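Local coordinates for protein filamentous hemagglutinin (Bordetella pertussis, PDB 1RWR) that probably mediates adhesion as a filamentous hemagglutinin, its secretion domain serving export by the two-partner secretion pathway, at residues 177-191 and 225-237. Residues are numbered along the deposited sequence; the frame is centred on the assembly and turned at random.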
ATOM      1  N   GLN A 177       2.709  18.120   6.696  1.00 24.02           N
ATOM      2  CA  GLN A 177       3.764  18.751   7.444  1.00 25.39           C
ATOM      3  C   GLN A 177       3.321  18.910   8.905  1.00 25.79           C
ATOM      4  O   GLN A 177       2.240  19.428   9.194  1.00 25.26           O
ATOM      5  CB  GLN A 177       4.106  20.113   6.778  1.00 25.59           C
ATOM      6  CG  GLN A 177       5.456  20.676   7.198  1.00 27.19           C
ATOM      7  CD  GLN A 177       6.567  20.064   6.401  1.00 29.01           C
ATOM      8  OE1 GLN A 177       7.328  19.230   6.922  1.00 33.18           O
ATOM      9  NE2 GLN A 177       6.633  20.410   5.138  1.00 28.95           N
ATOM     10  N   GLY A 178       4.131  18.388   9.820  1.00 26.75           N
ATOM     11  CA  GLY A 178       3.819  18.461  11.239  1.00 28.61           C
ATOM     12  C   GLY A 178       2.750  17.535  11.797  1.00 29.83           C
ATOM     13  O   GLY A 178       2.465  17.590  13.007  1.00 30.60           O
ATOM     14  N   LYS A 179       2.177  16.676  10.957  1.00 30.37           N
ATOM     15  CA  LYS A 179       1.086  15.768  11.351  1.00 31.11           C
ATOM     16  C   LYS A 179       1.689  14.377  11.601  1.00 30.79           C
ATOM     17  O   LYS A 179       2.890  14.185  11.407  1.00 29.93           O
ATOM     18  CB  LYS A 179       0.013  15.725  10.259  1.00 32.14           C
ATOM     19  CG  LYS A 179      -1.218  16.599  10.479  1.00 34.39           C
ATOM     20  CD  LYS A 179      -0.981  17.763  11.387  1.00 35.05           C
ATOM     21  CE  LYS A 179      -2.120  18.758  11.301  1.00 35.78           C
ATOM     22  NZ  LYS A 179      -1.650  19.987  10.653  1.00 36.42           N
ATOM     23  N   PRO A 180       0.883  13.430  12.095  1.00 30.59           N
ATOM     24  CA  PRO A 180       1.419  12.100  12.425  1.00 29.32           C
ATOM     25  C   PRO A 180       1.976  11.466  11.187  1.00 25.73           C
ATOM     26  O   PRO A 180       1.240  11.341  10.200  1.00 26.28           O
ATOM     27  CB  PRO A 180       0.195  11.336  12.956  1.00 29.56           C
ATOM     28  CG  PRO A 180      -0.745  12.433  13.413  1.00 31.05           C
ATOM     29  CD  PRO A 180      -0.563  13.519  12.384  1.00 31.21           C
ATOM     30  N   LEU A 181       3.262  11.115  11.219  1.00 23.48           N
ATOM     31  CA  LEU A 181       3.912  10.635   9.999  1.00 20.33           C
ATOM     32  C   LEU A 181       3.859   9.128   9.875  1.00 17.34           C
ATOM     33  O   LEU A 181       4.271   8.403  10.775  1.00 14.92           O
ATOM     34  CB  LEU A 181       5.336  11.070   9.999  1.00 21.58           C
ATOM     35  CG  LEU A 181       6.279  11.053   8.832  1.00 24.62           C
ATOM     36  CD1 LEU A 181       5.738  11.578   7.521  1.00 26.11           C
ATOM     37  CD2 LEU A 181       7.476  11.920   9.259  1.00 26.51           C
ATOM     38  N   ALA A 182       3.365   8.669   8.742  1.00 14.51           N
ATOM     39  CA  ALA A 182       3.339   7.233   8.436  1.00 14.05           C
ATOM     40  C   ALA A 182       4.711   6.709   8.057  1.00 13.00           C
ATOM     41  O   ALA A 182       5.499   7.398   7.420  1.00 13.88           O
ATOM     42  CB  ALA A 182       2.381   6.970   7.306  1.00 14.25           C
ATOM     43  N   ASP A 183       5.001   5.478   8.419  1.00 12.13           N
ATOM     44  CA  ASP A 183       6.071   4.735   7.760  1.00 13.21           C
ATOM     45  C   ASP A 183       5.651   4.391   6.330  1.00 12.50           C
ATOM     46  O   ASP A 183       4.458   4.333   6.006  1.00 11.96           O
ATOM     47  CB  ASP A 183       6.317   3.399   8.440  1.00 13.06           C
ATOM     48  CG  ASP A 183       6.979   3.500   9.753  1.00 14.75           C
ATOM     49  OD1 ASP A 183       7.580   4.509  10.122  1.00 13.81           O
ATOM     50  OD2 ASP A 183       6.926   2.513  10.534  1.00 19.49           O
ATOM     51  N   ILE A 184       6.640   4.218   5.473  1.00 12.04           N
ATOM     52  CA  ILE A 184       6.409   3.841   4.076  1.00 11.44           C
ATOM     53  C   ILE A 184       7.274   2.619   3.796  1.00 11.68           C
ATOM     54  O   ILE A 184       8.508   2.602   4.108  1.00 12.95           O
ATOM     55  CB  ILE A 184       6.815   4.963   3.135  1.00 11.70           C
ATOM     56  CG1 ILE A 184       5.999   6.235   3.382  1.00 11.66           C
ATOM     57  CG2 ILE A 184       6.699   4.476   1.680  1.00 13.49           C
ATOM     58  CD1 ILE A 184       6.554   7.474   2.682  1.00 13.50           C
ATOM     59  N   ALA A 185       6.669   1.578   3.242  1.00 11.61           N
ATOM     60  CA  ALA A 185       7.431   0.440   2.725  1.00 11.74           C
ATOM     61  C   ALA A 185       6.960   0.135   1.332  1.00 11.17           C
ATOM     62  O   ALA A 185       5.751   0.091   1.082  1.00 11.63           O
ATOM     63  CB  ALA A 185       7.273  -0.763   3.617  1.00 12.69           C
ATOM     64  N   VAL A 186       7.915  -0.026   0.422  1.00 10.37           N
ATOM     65  CA  VAL A 186       7.641  -0.446  -0.943  1.00 11.06           C
ATOM     66  C   VAL A 186       8.438  -1.751  -1.120  1.00 11.57           C
ATOM     67  O   VAL A 186       9.671  -1.778  -0.919  1.00 11.30           O
ATOM     68  CB  VAL A 186       8.084   0.594  -1.972  1.00 11.26           C
ATOM     69  CG1 VAL A 186       7.834   0.074  -3.395  1.00 12.63           C
ATOM     70  CG2 VAL A 186       7.393   1.904  -1.771  1.00 13.12           C
ATOM     71  N   VAL A 187       7.729  -2.838  -1.409  1.00 12.36           N
ATOM     72  CA  VAL A 187       8.319  -4.186  -1.448  1.00 12.29           C
ATOM     73  C   VAL A 187       7.985  -4.774  -2.807  1.00 12.05           C
ATOM     74  O   VAL A 187       6.791  -5.045  -3.114  1.00 12.87           O
ATOM     75  CB  VAL A 187       7.758  -5.050  -0.330  1.00 12.98           C
ATOM     76  CG1 VAL A 187       8.251  -6.506  -0.437  1.00 15.50           C
ATOM     77  CG2 VAL A 187       8.089  -4.433   1.040  1.00 15.07           C
ATOM     78  N   ALA A 188       9.011  -4.922  -3.646  1.00 12.01           N
ATOM     79  CA  ALA A 188       8.846  -5.428  -4.995  1.00 11.83           C
ATOM     80  C   ALA A 188       9.467  -6.789  -5.162  1.00 11.97           C
ATOM     81  O   ALA A 188      10.403  -7.149  -4.423  1.00 13.96           O
ATOM     82  CB  ALA A 188       9.434  -4.454  -6.006  1.00 13.20           C
ATOM     83  N   GLY A 189       8.941  -7.550  -6.103  1.00 12.58           N
ATOM     84  CA  GLY A 189       9.469  -8.874  -6.431  1.00 12.88           C
ATOM     85  C   GLY A 189       8.494  -9.982  -6.072  1.00 13.44           C
ATOM     86  O   GLY A 189       7.392  -9.735  -5.591  1.00 12.75           O
ATOM     87  N   ALA A 190       8.908 -11.204  -6.375  1.00 14.09           N
ATOM     88  CA  ALA A 190       8.123 -12.382  -6.071  1.00 13.90           C
ATOM     89  C   ALA A 190       8.378 -12.731  -4.629  1.00 14.43           C
ATOM     90  O   ALA A 190       9.457 -13.206  -4.263  1.00 15.00           O
ATOM     91  CB  ALA A 190       8.476 -13.527  -7.013  1.00 13.92           C
ATOM     92  N   ASN A 191       7.396 -12.402  -3.814  1.00 14.09           N
ATOM     93  CA  ASN A 191       7.489 -12.534  -2.367  1.00 13.71           C
ATOM     94  C   ASN A 191       6.215 -13.038  -1.757  1.00 13.16           C
ATOM     95  O   ASN A 191       5.134 -12.745  -2.225  1.00 12.68           O
ATOM     96  CB  ASN A 191       7.766 -11.168  -1.705  1.00 12.48           C
ATOM     97  CG  ASN A 191       9.155 -10.621  -1.993  1.00 13.65           C
ATOM     98  OD1 ASN A 191      10.158 -11.218  -1.636  1.00 14.68           O
ATOM     99  ND2 ASN A 191       9.202  -9.455  -2.637  1.00 13.76           N
ATOM    100  N   MET A 225       9.345  11.025  -1.430  1.00 12.28           N
ATOM    101  CA  MET A 225       8.726  10.370  -0.278  1.00 12.53           C
ATOM    102  C   MET A 225       9.163  11.002   1.029  1.00 12.09           C
ATOM    103  O   MET A 225      10.339  11.374   1.192  1.00 12.07           O
ATOM    104  CB  MET A 225       9.069   8.895  -0.262  1.00 12.92           C
ATOM    105  CG  MET A 225       8.726   8.169  -1.523  1.00 15.96           C
ATOM    106  SD  MET A 225       9.167   6.388  -1.405  1.00 19.91           S
ATOM    107  CE  MET A 225      10.489   6.333  -2.062  1.00 25.71           C
ATOM    108  N   TYR A 226       8.208  11.094   1.955  1.00 12.17           N
ATOM    109  CA  TYR A 226       8.440  11.604   3.302  1.00 12.03           C
ATOM    110  C   TYR A 226       7.727  10.668   4.277  1.00 12.24           C
ATOM    111  O   TYR A 226       6.507  10.566   4.276  1.00 12.12           O
ATOM    112  CB  TYR A 226       7.971  13.032   3.368  1.00 12.81           C
ATOM    113  CG  TYR A 226       8.032  13.704   4.729  1.00 14.29           C
ATOM    114  CD1 TYR A 226       9.222  13.750   5.441  1.00 16.72           C
ATOM    115  CD2 TYR A 226       6.920  14.329   5.274  1.00 17.78           C
ATOM    116  CE1 TYR A 226       9.297  14.363   6.695  1.00 20.24           C
ATOM    117  CE2 TYR A 226       6.987  14.944   6.541  1.00 19.69           C
ATOM    118  CZ  TYR A 226       8.200  14.950   7.227  1.00 20.45           C
ATOM    119  OH  TYR A 226       8.361  15.557   8.453  1.00 22.46           O
ATOM    120  N   GLY A 227       8.503   9.948   5.086  1.00 13.13           N
ATOM    121  CA  GLY A 227       7.958   8.950   5.980  1.00 13.22           C
ATOM    122  C   GLY A 227       8.809   8.788   7.221  1.00 13.47           C
ATOM    123  O   GLY A 227       9.993   9.147   7.231  1.00 13.74           O
ATOM    124  N   LYS A 228       8.185   8.301   8.290  1.00 14.07           N
ATOM    125  CA  LYS A 228       8.840   8.169   9.592  1.00 14.47           C
ATOM    126  C   LYS A 228      10.055   7.258   9.490  1.00 13.95           C
ATOM    127  O   LYS A 228      11.131   7.582   9.959  1.00 13.72           O
ATOM    128  CB  LYS A 228       7.819   7.678  10.655  1.00 14.88           C
ATOM    129  CG  LYS A 228       8.383   7.529  12.044  1.00 18.96           C
ATOM    130  CD  LYS A 228       7.284   7.379  13.068  1.00 23.00           C
ATOM    131  CE  LYS A 228       6.586   6.054  12.953  1.00 26.43           C
ATOM    132  NZ  LYS A 228       5.412   6.061  13.857  1.00 29.89           N
ATOM    133  N   HIS A 229       9.853   6.101   8.884  1.00 13.86           N
ATOM    134  CA  HIS A 229      10.878   5.263   8.338  1.00 13.97           C
ATOM    135  C   HIS A 229      10.443   4.972   6.916  1.00 13.82           C
ATOM    136  O   HIS A 229       9.249   4.756   6.668  1.00 15.17           O
ATOM    137  CB  HIS A 229      10.994   3.923   9.075  1.00 14.64           C
ATOM    138  CG  HIS A 229      11.151   4.062  10.557  1.00 16.09           C
ATOM    139  ND1 HIS A 229      10.068   4.180  11.398  1.00 18.43           N
ATOM    140  CD2 HIS A 229      12.252   4.101  11.352  1.00 18.41           C
ATOM    141  CE1 HIS A 229      10.492   4.298  12.648  1.00 19.65           C
ATOM    142  NE2 HIS A 229      11.812   4.275  12.646  1.00 18.84           N
ATOM    143  N   ILE A 230      11.395   4.952   6.007  1.00 12.99           N
ATOM    144  CA  ILE A 230      11.170   4.574   4.601  1.00 12.76           C
ATOM    145  C   ILE A 230      11.998   3.329   4.302  1.00 12.48           C
ATOM    146  O   ILE A 230      13.214   3.279   4.592  1.00 12.34           O
ATOM    147  CB  ILE A 230      11.591   5.708   3.655  1.00 12.55           C
ATOM    148  CG1 ILE A 230      10.812   6.989   3.935  1.00 13.98           C
ATOM    149  CG2 ILE A 230      11.382   5.305   2.183  1.00 12.59           C
ATOM    150  CD1 ILE A 230      11.303   8.160   3.131  1.00 14.98           C
ATOM    151  N   THR A 231      11.347   2.317   3.750  1.00 12.04           N
ATOM    152  CA  THR A 231      11.998   1.092   3.376  1.00 12.67           C
ATOM    153  C   THR A 231      11.625   0.749   1.935  1.00 12.66           C
ATOM    154  O   THR A 231      10.445   0.693   1.607  1.00 12.07           O
ATOM    155  CB  THR A 231      11.542  -0.019   4.284  1.00 13.89           C
ATOM    156  OG1 THR A 231      11.866   0.320   5.642  1.00 16.03           O
ATOM    157  CG2 THR A 231      12.287  -1.324   3.975  1.00 16.63           C
ATOM    158  N   LEU A 232      12.638   0.520   1.102  1.00 13.33           N
ATOM    159  CA  LEU A 232      12.476   0.042  -0.265  1.00 14.32           C
ATOM    160  C   LEU A 232      13.191  -1.281  -0.422  1.00 14.96           C
ATOM    161  O   LEU A 232      14.390  -1.384  -0.125  1.00 16.05           O
ATOM    162  CB  LEU A 232      12.979   1.066  -1.289  1.00 15.06           C
ATOM    163  CG  LEU A 232      12.554   2.551  -1.126  1.00 16.53           C
ATOM    164  CD1 LEU A 232      13.314   3.393  -2.163  1.00 17.83           C
ATOM    165  CD2 LEU A 232      11.091   2.745  -1.277  1.00 16.10           C
ATOM    166  N   VAL A 233      12.454  -2.290  -0.868  1.00 14.70           N
ATOM    167  CA  VAL A 233      12.953  -3.631  -0.979  1.00 15.32           C
ATOM    168  C   VAL A 233      12.599  -4.189  -2.358  1.00 15.34           C
ATOM    169  O   VAL A 233      11.458  -4.089  -2.787  1.00 14.58           O
ATOM    170  CB  VAL A 233      12.365  -4.552   0.109  1.00 16.00           C
ATOM    171  CG1 VAL A 233      12.764  -6.022  -0.165  1.00 17.70           C
ATOM    172  CG2 VAL A 233      12.800  -4.099   1.507  1.00 17.77           C
ATOM    173  N   SER A 234      13.590  -4.783  -3.025  1.00 15.17           N
ATOM    174  CA  SER A 234      13.415  -5.475  -4.284  1.00 14.40           C
ATOM    175  C   SER A 234      14.103  -6.820  -4.124  1.00 14.46           C
ATOM    176  O   SER A 234      15.293  -6.882  -3.797  1.00 14.57           O
ATOM    177  CB  SER A 234      14.079  -4.680  -5.406  1.00 14.24           C
ATOM    178  OG  SER A 234      14.015  -5.374  -6.622  1.00 14.06           O
ATOM    179  N   SER A 235      13.360  -7.896  -4.293  1.00 15.80           N
ATOM    180  CA  SER A 235      13.908  -9.211  -4.006  1.00 17.23           C
ATOM    181  C   SER A 235      14.287 -10.046  -5.249  1.00 17.90           C
ATOM    182  O   SER A 235      15.047 -11.017  -5.110  1.00 17.56           O
ATOM    183  CB  SER A 235      12.943  -9.945  -3.047  1.00 18.38           C
ATOM    184  OG  SER A 235      11.755 -10.086  -3.712  1.00 22.92           O
ATOM    185  N   ASP A 236      13.824  -9.680  -6.444  1.00 17.31           N
ATOM    186  CA  ASP A 236      14.143 -10.480  -7.655  1.00 18.18           C
ATOM    187  C   ASP A 236      15.595 -10.261  -8.091  1.00 18.62           C
ATOM    188  O   ASP A 236      16.031  -9.124  -8.280  1.00 17.89           O
ATOM    189  CB  ASP A 236      13.236 -10.158  -8.832  1.00 17.52           C
ATOM    190  CG  ASP A 236      11.782 -10.571  -8.609  1.00 18.29           C
ATOM    191  OD1 ASP A 236      11.496 -11.315  -7.618  1.00 19.10           O
ATOM    192  OD2 ASP A 236      10.893 -10.212  -9.394  1.00 16.69           O
ATOM    193  N   SER A 237      16.335 -11.353  -8.294  1.00 20.02           N
ATOM    194  CA  SER A 237      17.753 -11.248  -8.644  1.00 20.26           C
ATOM    195  C   SER A 237      17.929 -10.475  -9.959  1.00 19.34           C
ATOM    196  O   SER A 237      17.240 -10.707 -10.959  1.00 18.39           O
ATOM    197  CB  SER A 237      18.383 -12.632  -8.757  1.00 22.26           C
ATOM    198  OG  SER A 237      19.745 -12.542  -9.160  1.00 27.02           O
TER
HETATM  199  O   HOH W   1       3.738   5.908  11.950  1.00 29.30           O
HETATM  200  O   HOH W   2       2.857   7.751  13.038  1.00 41.13           O
HETATM  201  O   HOH W   3       4.361   9.242   5.443  1.00 12.67           O
HETATM  202  O   HOH W   4       9.213   1.443   6.467  1.00 23.86           O
HETATM  203  O   HOH W   5      11.908 -12.693  -5.327  1.00 19.51           O
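Leu181 turns its CG away from its own backbone N (chi1 -166°), which lays both methyls against one face of the Tyr226 ring. CD2 lies 3.7 Å from Tyr226 CZ, and CD1 makes a CH-pi contact over the same face. Asp183 and His229 both hold CG anti to the carbonyl carbon, and their side chains lie side by side, pointing the same way. His229 ND1 donates to Asp183 OD1 at 2.8 Å; the oxygen lies near the imidazole plane, but the bond reaches it from above the carboxylate plane. This bond probably fixes the ring's rotation. Two waters bridge Lys228 NZ to Leu181 O. Strands 183-188 and 229-234 then run parallel, in register from Ile184 with Ile230 to Ala188 with Ser234. Ile184, Val186 and Ala188 use both N and O, bonding to His229, Thr231, Val233 and Ser235 in turn, and the run ends with Ser235 N to Ala188 O (3.1 Å). On the face carrying Ile184, Val186 and Ala188, Val186 CB packs against Leu232 CD2 at 3.8 Å. Beyond the strands, Asp236 OD1 accepts from Ala190 N at 2.9 Å with a nearly straight N-H (173°), while Asp236 OD2 forms a salt bridge with Arg165. The two strands lie on successive rungs of a right-handed parallel beta-helix. Strand 159-164 flanks 183-188, strand 252-257 follows 229-234, and side chains of strand 215-219, in another sheet, touch Val186, Ala188 and Ser234.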